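Glp_546_48378_50642 (Giardia intestinalis, PDB 2QVW) cleaves double-stranded RNA into 21 to 23 base-pair small interfering RNAs for the RNA interference pathway, acting as a metal-dependent ribonuclease III enzyme. Local coordinates at residues L509-S514 with M532-R537; A453-C458 with G524-I529; G421-E426 with L566-R571; M434-S439 with V528-T533. All blocks are in the same frame, centred on the assembly; numbering follows the deposited sequence.

Contact 1: residues L509-S514 with M532-R537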
# COMPACT_ATOMS: atom_id res chain seq x y z
N LEU A 509 -7.78 13.04 -27.89
CA LEU A 509 -7.84 12.01 -26.87
C LEU A 509 -6.60 12.14 -25.98
O LEU A 509 -6.69 12.06 -24.76
CB LEU A 509 -7.89 10.62 -27.50
CG LEU A 509 -7.71 9.43 -26.53
CD1 LEU A 509 -8.74 9.51 -25.42
CD2 LEU A 509 -7.83 8.10 -27.29
N GLY A 510 -5.45 12.35 -26.60
CA GLY A 510 -4.23 12.48 -25.83
C GLY A 510 -4.30 13.72 -24.98
O GLY A 510 -3.90 13.73 -23.82
N ILE A 511 -4.83 14.78 -25.55
CA ILE A 511 -4.96 16.03 -24.85
C ILE A 511 -6.00 15.85 -23.75
O ILE A 511 -6.00 16.56 -22.76
CB ILE A 511 -5.42 17.15 -25.81
CG1 ILE A 511 -4.70 18.46 -25.48
CG2 ILE A 511 -6.92 17.33 -25.75
CD1 ILE A 511 -4.76 18.88 -24.02
N GLN A 512 -6.89 14.88 -23.95
CA GLN A 512 -7.96 14.59 -22.99
C GLN A 512 -7.37 13.97 -21.73
O GLN A 512 -7.76 14.31 -20.61
CB GLN A 512 -8.95 13.62 -23.63
CG GLN A 512 -10.35 13.58 -23.01
CD GLN A 512 -11.19 14.79 -23.38
OE1 GLN A 512 -10.98 15.89 -22.87
NE2 GLN A 512 -12.14 14.60 -24.29
N PHE A 513 -6.43 13.05 -21.92
CA PHE A 513 -5.76 12.37 -20.82
C PHE A 513 -4.94 13.36 -20.02
O PHE A 513 -5.05 13.43 -18.80
CB PHE A 513 -4.84 11.27 -21.38
CG PHE A 513 -4.09 10.52 -20.32
CD1 PHE A 513 -4.75 9.63 -19.47
CD2 PHE A 513 -2.72 10.70 -20.17
CE1 PHE A 513 -4.07 8.94 -18.49
CE2 PHE A 513 -2.03 10.02 -19.19
CZ PHE A 513 -2.70 9.14 -18.35
N SER A 514 -4.10 14.12 -20.71
CA SER A 514 -3.24 15.11 -20.08
C SER A 514 -4.02 16.01 -19.12
O SER A 514 -3.46 16.52 -18.15
CB SER A 514 -2.58 15.97 -21.16
OG SER A 514 -2.01 15.16 -22.16
N MET A 532 3.05 15.93 -30.54
CA MET A 532 3.41 14.55 -30.81
C MET A 532 3.09 13.65 -29.63
O MET A 532 2.55 12.56 -29.81
CB MET A 532 4.89 14.46 -31.15
CG MET A 532 5.20 13.66 -32.42
SD MET A 532 4.12 14.07 -33.84
CE MET A 532 4.43 15.81 -34.03
N THR A 533 3.40 14.11 -28.41
CA THR A 533 3.14 13.31 -27.21
C THR A 533 1.66 12.98 -27.03
O THR A 533 1.32 11.83 -26.75
CB THR A 533 3.63 14.03 -25.93
OG1 THR A 533 5.05 14.22 -25.98
CG2 THR A 533 3.29 13.20 -24.71
N HIS A 534 0.80 13.98 -27.19
CA HIS A 534 -0.64 13.78 -27.03
C HIS A 534 -1.17 12.73 -27.98
O HIS A 534 -2.19 12.11 -27.71
CB HIS A 534 -1.40 15.09 -27.27
CG HIS A 534 -1.16 16.12 -26.22
ND1 HIS A 534 -1.43 15.90 -24.89
CD2 HIS A 534 -0.67 17.38 -26.30
CE1 HIS A 534 -1.13 16.97 -24.19
NE2 HIS A 534 -0.66 17.89 -25.02
N LEU A 535 -0.48 12.54 -29.10
CA LEU A 535 -0.89 11.53 -30.05
C LEU A 535 -0.42 10.21 -29.46
O LEU A 535 -1.19 9.25 -29.35
CB LEU A 535 -0.22 11.75 -31.40
CG LEU A 535 -0.60 12.99 -32.19
CD1 LEU A 535 0.18 13.01 -33.46
CD2 LEU A 535 -2.09 12.99 -32.49
N ALA A 536 0.85 10.19 -29.06
CA ALA A 536 1.47 9.02 -28.46
C ALA A 536 0.56 8.42 -27.41
O ALA A 536 0.16 7.27 -27.51
CB ALA A 536 2.81 9.39 -27.86
N ARG A 537 0.24 9.22 -26.39
CA ARG A 537 -0.64 8.78 -25.31
C ARG A 537 -1.89 8.16 -25.93
O ARG A 537 -2.14 6.96 -25.78
CB ARG A 537 -1.04 9.97 -24.44
CG ARG A 537 0.13 10.75 -23.85
CD ARG A 537 0.52 10.27 -22.46
NE ARG A 537 1.59 11.07 -21.86
CZ ARG A 537 1.55 12.39 -21.69
NH1 ARG A 537 0.49 13.08 -22.08
NH2 ARG A 537 2.57 13.01 -21.12
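Helices 500-516 and 528-542 meet at Gly510 and His534, where the axes of segments 509-514 and 532-537 stand at 90° and pass 7.2 Å apart, a closeness suited to glycine, which puts no side chain between the backbones. Beside it Ile511 lays its CG1 methylene over one face of the His534 imidazole, 4.0 Å from the ring centroid and almost on the normal, a CH-pi contact that a branched aliphatic chain and a flat ring make well. The ring is turned so that His534 ND1 offers a weak hydrogen bond, 3.5 Å long, to Gly510 O, a carbonyl that already serves Ser514 N within its own helix. The crossing is a buried helix-helix contact, and Tyr507 of helix 500-516 also meets the His534 ring, the two planes nearly perpendicular. Farther along, the CD of Arg537 lies 4.0 Å from CD2 of Phe513, and the two side chains cross at about a right angle. Thr533 CG2 lies 3.6 Å above the plane of the Arg537 guanidinium, while Arg537 NH2 is hydrogen-bonded to Met434 O in the loop that follows helix 421-433.

Contact 2: residues A453-C458 with G524-I529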
# COMPACT_ATOMS: atom_id res chain seq x y z
N ALA A 453 1.13 25.57 -38.18
CA ALA A 453 0.46 24.28 -38.14
C ALA A 453 0.28 23.84 -36.69
O ALA A 453 -0.65 23.11 -36.37
CB ALA A 453 1.27 23.25 -38.91
N SER A 454 1.18 24.29 -35.81
CA SER A 454 1.11 23.95 -34.39
C SER A 454 -0.15 24.53 -33.74
O SER A 454 -0.94 23.80 -33.13
CB SER A 454 2.35 24.47 -33.64
OG SER A 454 3.53 23.83 -34.07
N LYS A 455 -0.32 25.83 -33.86
CA LYS A 455 -1.47 26.50 -33.28
C LYS A 455 -2.78 25.93 -33.79
O LYS A 455 -3.64 25.52 -33.01
CB LYS A 455 -1.43 27.99 -33.59
CG LYS A 455 -0.15 28.67 -33.15
CD LYS A 455 -0.15 30.13 -33.55
CE LYS A 455 1.14 30.81 -33.16
NZ LYS A 455 1.15 32.24 -33.57
N ARG A 456 -2.94 25.91 -35.11
CA ARG A 456 -4.15 25.39 -35.72
C ARG A 456 -4.56 24.07 -35.10
O ARG A 456 -5.74 23.81 -34.90
CB ARG A 456 -3.96 25.24 -37.23
CG ARG A 456 -3.80 26.57 -37.95
CD ARG A 456 -3.52 26.39 -39.44
NE ARG A 456 -4.62 25.73 -40.14
CZ ARG A 456 -5.79 26.30 -40.42
NH1 ARG A 456 -6.02 27.55 -40.05
NH2 ARG A 456 -6.73 25.61 -41.06
N VAL A 457 -3.58 23.24 -34.79
CA VAL A 457 -3.86 21.96 -34.17
C VAL A 457 -4.33 22.21 -32.75
O VAL A 457 -5.33 21.66 -32.32
CB VAL A 457 -2.61 21.06 -34.11
CG1 VAL A 457 -2.90 19.81 -33.30
CG2 VAL A 457 -2.17 20.70 -35.51
N CYS A 458 -3.60 23.06 -32.04
CA CYS A 458 -3.95 23.38 -30.67
C CYS A 458 -5.42 23.74 -30.52
O CYS A 458 -5.96 23.70 -29.42
CB CYS A 458 -3.08 24.53 -30.16
SG CYS A 458 -1.33 24.13 -30.13
N GLY A 524 -3.18 21.90 -25.14
CA GLY A 524 -1.74 21.71 -25.09
C GLY A 524 -0.88 22.95 -24.99
O GLY A 524 -1.34 24.07 -25.23
N VAL A 525 0.38 22.72 -24.65
CA VAL A 525 1.38 23.78 -24.49
C VAL A 525 1.64 24.58 -25.77
O VAL A 525 2.18 25.69 -25.72
CB VAL A 525 2.72 23.20 -23.97
CG1 VAL A 525 3.78 24.30 -23.86
CG2 VAL A 525 2.50 22.52 -22.62
N VAL A 526 1.26 24.00 -26.91
CA VAL A 526 1.39 24.65 -28.22
C VAL A 526 2.73 24.38 -28.91
O VAL A 526 3.17 25.16 -29.76
CB VAL A 526 1.15 26.20 -28.12
CG1 VAL A 526 0.86 26.79 -29.49
CG2 VAL A 526 -0.01 26.51 -27.17
N SER A 527 3.39 23.28 -28.55
CA SER A 527 4.68 22.91 -29.14
C SER A 527 4.53 21.65 -30.00
O SER A 527 3.50 20.96 -29.94
CB SER A 527 5.71 22.65 -28.04
OG SER A 527 6.96 22.23 -28.60
N VAL A 528 5.55 21.33 -30.80
CA VAL A 528 5.48 20.15 -31.65
C VAL A 528 5.71 18.88 -30.84
O VAL A 528 5.09 17.85 -31.11
CB VAL A 528 6.51 20.21 -32.79
CG1 VAL A 528 6.31 19.03 -33.72
CG2 VAL A 528 6.36 21.51 -33.55
N ILE A 529 6.61 18.94 -29.87
CA ILE A 529 6.88 17.78 -29.03
C ILE A 529 5.59 17.53 -28.27
O ILE A 529 5.13 16.40 -28.18
CB ILE A 529 8.02 18.03 -27.98
CG1 ILE A 529 9.33 18.44 -28.65
CG2 ILE A 529 8.26 16.76 -27.20
CD1 ILE A 529 9.32 19.82 -29.30
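Cys458 and Val526 make the close part of this contact, the thiol of the one lying against the main chain and side chain of the other. Cys458 SG is 3.4 Å from Val526 CA and 3.5 Å from its CG1, while CG2 stands a little farther off at 4.0 Å from the same sulfur. With chi1 at -62° the sulfur sits beside its backbone N and is directed at the loop; cysteine is small and only weakly polar, which suits a helix side chain pressed against an apolar valine. One turn earlier, Ser454 OG lies 3.7 Å from Val528 CG2, but this hydroxyl spends its hydrogen bond on Val450 O, so that it presents a compact, satisfied surface to the methyl group. The contact thus sets the last turns of helix 448-458 against the loop that leads into helix 528-542, with Ser527 at the N-cap position and Val526 making a left-handed backbone turn just before it. The outer side is looser. Lys455 points its CB away, and its CG brushes Val526 CG1 at 4.2 Å; beyond that the fully extended chain runs outward into solvent, as fits a lysine on an exposed helix face. Val526 is itself exposed, and no hydrogen bond spans the two segments. On another face of the helix Val457 packs inward on Phe467 and Leu470 of helix 464-473.

Contact 3: residues G421-E426 with L566-R571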
# COMPACT_ATOMS: atom_id res chain seq x y z
N GLY A 421 -6.44 0.87 -8.68
CA GLY A 421 -6.12 -0.32 -9.46
C GLY A 421 -5.49 -0.15 -10.82
O GLY A 421 -4.81 0.85 -11.09
N ILE A 422 -5.72 -1.14 -11.68
CA ILE A 422 -5.17 -1.16 -13.04
C ILE A 422 -5.44 0.15 -13.77
O ILE A 422 -4.58 0.64 -14.51
CB ILE A 422 -5.74 -2.36 -13.85
CG1 ILE A 422 -4.99 -2.48 -15.18
CG2 ILE A 422 -7.24 -2.21 -14.06
CD1 ILE A 422 -5.31 -3.73 -15.93
N TYR A 423 -6.62 0.71 -13.57
CA TYR A 423 -6.98 1.98 -14.18
C TYR A 423 -5.95 3.03 -13.73
O TYR A 423 -5.67 3.99 -14.45
CB TYR A 423 -8.37 2.40 -13.72
CG TYR A 423 -9.49 1.95 -14.62
CD1 TYR A 423 -10.65 1.38 -14.09
CD2 TYR A 423 -9.42 2.14 -16.00
CE1 TYR A 423 -11.71 1.01 -14.91
CE2 TYR A 423 -10.48 1.77 -16.83
CZ TYR A 423 -11.62 1.21 -16.27
OH TYR A 423 -12.68 0.86 -17.07
N GLY A 424 -5.40 2.82 -12.54
CA GLY A 424 -4.40 3.73 -12.01
C GLY A 424 -3.04 3.49 -12.61
O GLY A 424 -2.39 4.42 -13.09
N CYS A 425 -2.58 2.24 -12.59
CA CYS A 425 -1.27 1.90 -13.16
C CYS A 425 -1.20 2.39 -14.60
O CYS A 425 -0.22 2.99 -15.02
CB CYS A 425 -1.06 0.39 -13.15
SG CYS A 425 -1.61 -0.41 -11.66
N GLU A 426 -2.28 2.11 -15.33
CA GLU A 426 -2.39 2.49 -16.74
C GLU A 426 -2.17 3.99 -16.91
O GLU A 426 -1.45 4.42 -17.82
CB GLU A 426 -3.76 2.10 -17.28
CG GLU A 426 -4.02 0.60 -17.22
CD GLU A 426 -5.41 0.23 -17.71
OE1 GLU A 426 -6.41 0.63 -17.08
OE2 GLU A 426 -5.50 -0.47 -18.74
N LEU A 566 -10.33 -5.30 -26.17
CA LEU A 566 -11.38 -4.54 -25.50
C LEU A 566 -11.84 -5.18 -24.19
O LEU A 566 -12.94 -4.91 -23.71
CB LEU A 566 -12.56 -4.40 -26.46
CG LEU A 566 -13.02 -5.72 -27.10
CD1 LEU A 566 -13.83 -6.55 -26.11
CD2 LEU A 566 -13.86 -5.42 -28.31
N TYR A 567 -11.00 -6.04 -23.63
CA TYR A 567 -11.29 -6.74 -22.38
C TYR A 567 -11.45 -5.73 -21.27
O TYR A 567 -11.73 -6.10 -20.13
CB TYR A 567 -10.15 -7.70 -22.03
CG TYR A 567 -8.82 -7.00 -21.88
CD1 TYR A 567 -8.52 -6.26 -20.74
CD2 TYR A 567 -7.87 -7.05 -22.91
CE1 TYR A 567 -7.30 -5.58 -20.63
CE2 TYR A 567 -6.66 -6.38 -22.81
CZ TYR A 567 -6.38 -5.64 -21.67
OH TYR A 567 -5.19 -4.94 -21.59
N ILE A 568 -11.27 -4.47 -21.61
CA ILE A 568 -11.37 -3.40 -20.64
C ILE A 568 -12.80 -2.86 -20.51
O ILE A 568 -13.15 -2.23 -19.51
CB ILE A 568 -10.39 -2.28 -21.02
CG1 ILE A 568 -10.89 -0.93 -20.51
CG2 ILE A 568 -10.18 -2.29 -22.52
CD1 ILE A 568 -9.93 0.17 -20.76
N TYR A 569 -13.64 -3.13 -21.51
CA TYR A 569 -15.04 -2.68 -21.48
C TYR A 569 -15.88 -3.64 -20.65
O TYR A 569 -17.06 -3.41 -20.43
CB TYR A 569 -15.60 -2.62 -22.90
CG TYR A 569 -15.11 -1.45 -23.72
CD1 TYR A 569 -15.66 -0.18 -23.57
CD2 TYR A 569 -14.08 -1.61 -24.65
CE1 TYR A 569 -15.20 0.91 -24.32
CE2 TYR A 569 -13.62 -0.54 -25.40
CZ TYR A 569 -14.18 0.72 -25.23
OH TYR A 569 -13.70 1.78 -25.96
N HIS A 570 -15.25 -4.73 -20.21
CA HIS A 570 -15.92 -5.74 -19.38
C HIS A 570 -15.73 -5.44 -17.89
O HIS A 570 -16.43 -5.97 -17.04
CB HIS A 570 -15.36 -7.13 -19.68
CG HIS A 570 -15.95 -7.79 -20.89
ND1 HIS A 570 -17.30 -8.08 -20.99
CD2 HIS A 570 -15.38 -8.23 -22.04
CE1 HIS A 570 -17.53 -8.67 -22.15
NE2 HIS A 570 -16.39 -8.78 -22.80
N ARG A 571 -14.76 -4.58 -17.59
CA ARG A 571 -14.48 -4.23 -16.21
C ARG A 571 -15.73 -3.63 -15.57
O ARG A 571 -16.43 -2.83 -16.19
CB ARG A 571 -13.31 -3.24 -16.14
CG ARG A 571 -12.01 -3.83 -16.66
CD ARG A 571 -10.88 -2.84 -16.58
NE ARG A 571 -9.66 -3.38 -17.17
CZ ARG A 571 -8.53 -2.70 -17.30
NH1 ARG A 571 -8.46 -1.44 -16.89
NH2 ARG A 571 -7.47 -3.27 -17.86
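Arg571 sets CG beside its own backbone N, chi1 -63°, and then runs extended from CG to NE, so that its guanidinium spans the distance from the loop to helix 421-433; Glu426, likewise extended beyond CG, comes from the opposite direction to meet it. The result is a salt bridge in which Arg571 NH1 donates to Glu426 OE1 over 2.9 Å. The carboxylate oxygen lies practically in the guanidinium plane, whereas NH1 approaches from above the carboxylate plane, 37° out of it, so the two groups meet by one oxygen and not as a flat paired fork. Arginine suits this place because its flat head can be packed while its edge makes bonds. Ile422 CG2 covers one face, 3.5 Å from Arg571 CZ, and Ile568 CB lies over the other, 4.0 Å above the plane. Arg571 NH1 also stands over one face of the Tyr423 ring, toward its rim, the two planes 72° apart. Arg571 CZ lies 5.1 Å from the Tyr423 ring centroid, and at that distance any cation-pi attraction is at most weak. Tyr423 CE2 rests 4.3 Å from Ile568 CD1, and the Tyr423 hydroxyl bonds to Val573 O, tying the phenol into the same loop. Arg571 NE forms a second salt bridge, with Glu737. One arginine therefore links helix 421-433 to Glu737, at the start of helix 737-748, in a chain that carries two ribonuclease III domains, consistent with the pairing of two such domains within one Dicer chain.

Contact 4: residues M434-S439 with V528-T533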
# COMPACT_ATOMS: atom_id res chain seq x y z
N MET A 434 5.76 8.34 -21.72
CA MET A 434 5.72 9.31 -22.82
C MET A 434 5.64 10.71 -22.25
O MET A 434 4.80 11.00 -21.41
CB MET A 434 4.51 9.04 -23.70
CG MET A 434 4.34 7.58 -24.04
SD MET A 434 2.64 7.09 -24.29
CE MET A 434 2.66 6.81 -25.96
N SER A 435 6.51 11.59 -22.73
CA SER A 435 6.54 12.95 -22.24
C SER A 435 7.38 13.82 -23.17
O SER A 435 8.32 13.34 -23.81
CB SER A 435 7.14 12.97 -20.83
OG SER A 435 7.59 14.25 -20.47
N PRO A 436 7.03 15.11 -23.28
CA PRO A 436 7.79 16.00 -24.16
C PRO A 436 9.20 16.18 -23.62
O PRO A 436 10.11 16.63 -24.31
CB PRO A 436 6.98 17.29 -24.12
CG PRO A 436 6.37 17.26 -22.78
CD PRO A 436 5.92 15.84 -22.65
N GLU A 437 9.37 15.79 -22.36
CA GLU A 437 10.65 15.89 -21.69
C GLU A 437 11.59 14.75 -22.09
O GLU A 437 12.71 14.67 -21.58
CB GLU A 437 10.43 15.91 -20.18
CG GLU A 437 11.71 16.01 -19.36
CD GLU A 437 12.65 17.12 -19.83
OE1 GLU A 437 12.25 18.31 -19.84
OE2 GLU A 437 13.80 16.79 -20.19
N HIS A 438 11.14 13.88 -22.99
CA HIS A 438 11.95 12.75 -23.43
C HIS A 438 12.76 13.02 -24.69
O HIS A 438 13.56 12.18 -25.11
CB HIS A 438 11.07 11.51 -23.66
CG HIS A 438 10.47 10.95 -22.41
ND1 HIS A 438 9.67 9.83 -22.41
CD2 HIS A 438 10.54 11.36 -21.12
CE1 HIS A 438 9.28 9.57 -21.18
NE2 HIS A 438 9.79 10.49 -20.38
N SER A 439 12.55 14.18 -25.29
CA SER A 439 13.28 14.56 -26.50
C SER A 439 14.03 15.85 -26.25
O SER A 439 13.72 16.58 -25.30
CB SER A 439 12.32 14.75 -27.65
OG SER A 439 11.24 15.55 -27.23
N VAL A 528 5.55 21.33 -30.80
CA VAL A 528 5.48 20.15 -31.65
C VAL A 528 5.71 18.88 -30.84
O VAL A 528 5.09 17.85 -31.11
CB VAL A 528 6.51 20.21 -32.79
CG1 VAL A 528 6.31 19.03 -33.72
CG2 VAL A 528 6.36 21.51 -33.55
N ILE A 529 6.61 18.94 -29.87
CA ILE A 529 6.88 17.78 -29.03
C ILE A 529 5.59 17.53 -28.27
O ILE A 529 5.13 16.40 -28.18
CB ILE A 529 8.02 18.03 -27.98
CG1 ILE A 529 9.33 18.44 -28.65
CG2 ILE A 529 8.26 16.76 -27.20
CD1 ILE A 529 9.32 19.82 -29.30
N ASP A 530 5.01 18.61 -27.75
CA ASP A 530 3.78 18.51 -27.00
C ASP A 530 2.73 17.83 -27.83
O ASP A 530 2.09 16.89 -27.38
CB ASP A 530 3.29 19.90 -26.58
CG ASP A 530 3.99 20.42 -25.34
OD1 ASP A 530 3.93 19.74 -24.30
OD2 ASP A 530 4.59 21.52 -25.39
N ILE A 531 2.55 18.32 -29.06
CA ILE A 531 1.57 17.75 -29.98
C ILE A 531 1.81 16.26 -30.21
O ILE A 531 0.92 15.44 -30.08
CB ILE A 531 1.62 18.49 -31.34
CG1 ILE A 531 1.00 19.89 -31.20
CG2 ILE A 531 0.89 17.69 -32.40
CD1 ILE A 531 1.24 20.79 -32.38
N MET A 532 3.05 15.93 -30.54
CA MET A 532 3.41 14.55 -30.81
C MET A 532 3.09 13.65 -29.63
O MET A 532 2.55 12.56 -29.81
CB MET A 532 4.89 14.46 -31.15
CG MET A 532 5.20 13.66 -32.42
SD MET A 532 4.12 14.07 -33.84
CE MET A 532 4.43 15.81 -34.03
N THR A 533 3.40 14.11 -28.41
CA THR A 533 3.14 13.31 -27.21
C THR A 533 1.66 12.98 -27.03
O THR A 533 1.32 11.83 -26.75
CB THR A 533 3.63 14.03 -25.93
OG1 THR A 533 5.05 14.22 -25.98
CG2 THR A 533 3.29 13.20 -24.71
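The chain leaves helix 421-433 at Met434 and curls through the 3-10 turn 436-438 against helix 528-542, bringing Pro436 CA to 5.3 Å from Ile529 CA. An ST turn leads into it: Ser435 OG accepts a hydrogen bond from Glu437 N at 3.0 Å, a natural use of a serine whose hydroxyl can reach the amide two residues on. The Ser435 side chain points away from the helix, leaving Pro436 to make the broadest contact. The proline ring, rigid and apolar and with no N-H to leave unsatisfied, places CB against Ile529 CG2 and CG at 3.8 Å from Asp530 OD1, the Pro436 and Asp530 side chains meeting obliquely. On the same ring Pro436 CD lies 3.8 Å from Thr533 OG1, these two side chains crossing at about a right angle. Ile529 directs CG2 into the turn and bends its longer branch away, although Ile529 CG1 still lies 3.7 Å from Ser439 OG. Near the start of the turn Met434 CB lies 4.5 Å from Thr533 CG2, while the rest of the Met434 side chain continues to Ala536 and Trp540 of the same helix. No hydrogen bond crosses between the segments; the hydroxyls of Ser439 and Thr533 both bond within their own segments, that of Ser439 weakly, to Pro436 O. Thr533, with OG1 set beside its backbone N by a chi1 of -62°, donates to Ile529 O, a carbonyl that Thr533 N grips as well. The donor hydroxyl stands above the carbonyl plane, with Thr533 OG1 3.1 Å from Ile529 O.

In the fold
Helix 528-542 is common to contacts 1, 2 and 4. Contact 1 is fully buried, crossing helix with helix; contact 4 is partly buried and lays a turn along the helix, and contact 2 lies at the surface, at the loop entering it. Contacts 1 and 4 touch through the end of Arg537, and Ile531 of contact 4 packs on Ser454 of contact 2. Contact 3, also at the surface, stands apart, its centre about 18 Å from that of contact 1, and its chain loop encloses the other three. Buried contact 1 relies on CH-pi packing and one weak hydrogen bond, contacts 2 and 4 on apolar contacts, and surface contact 3 on charge.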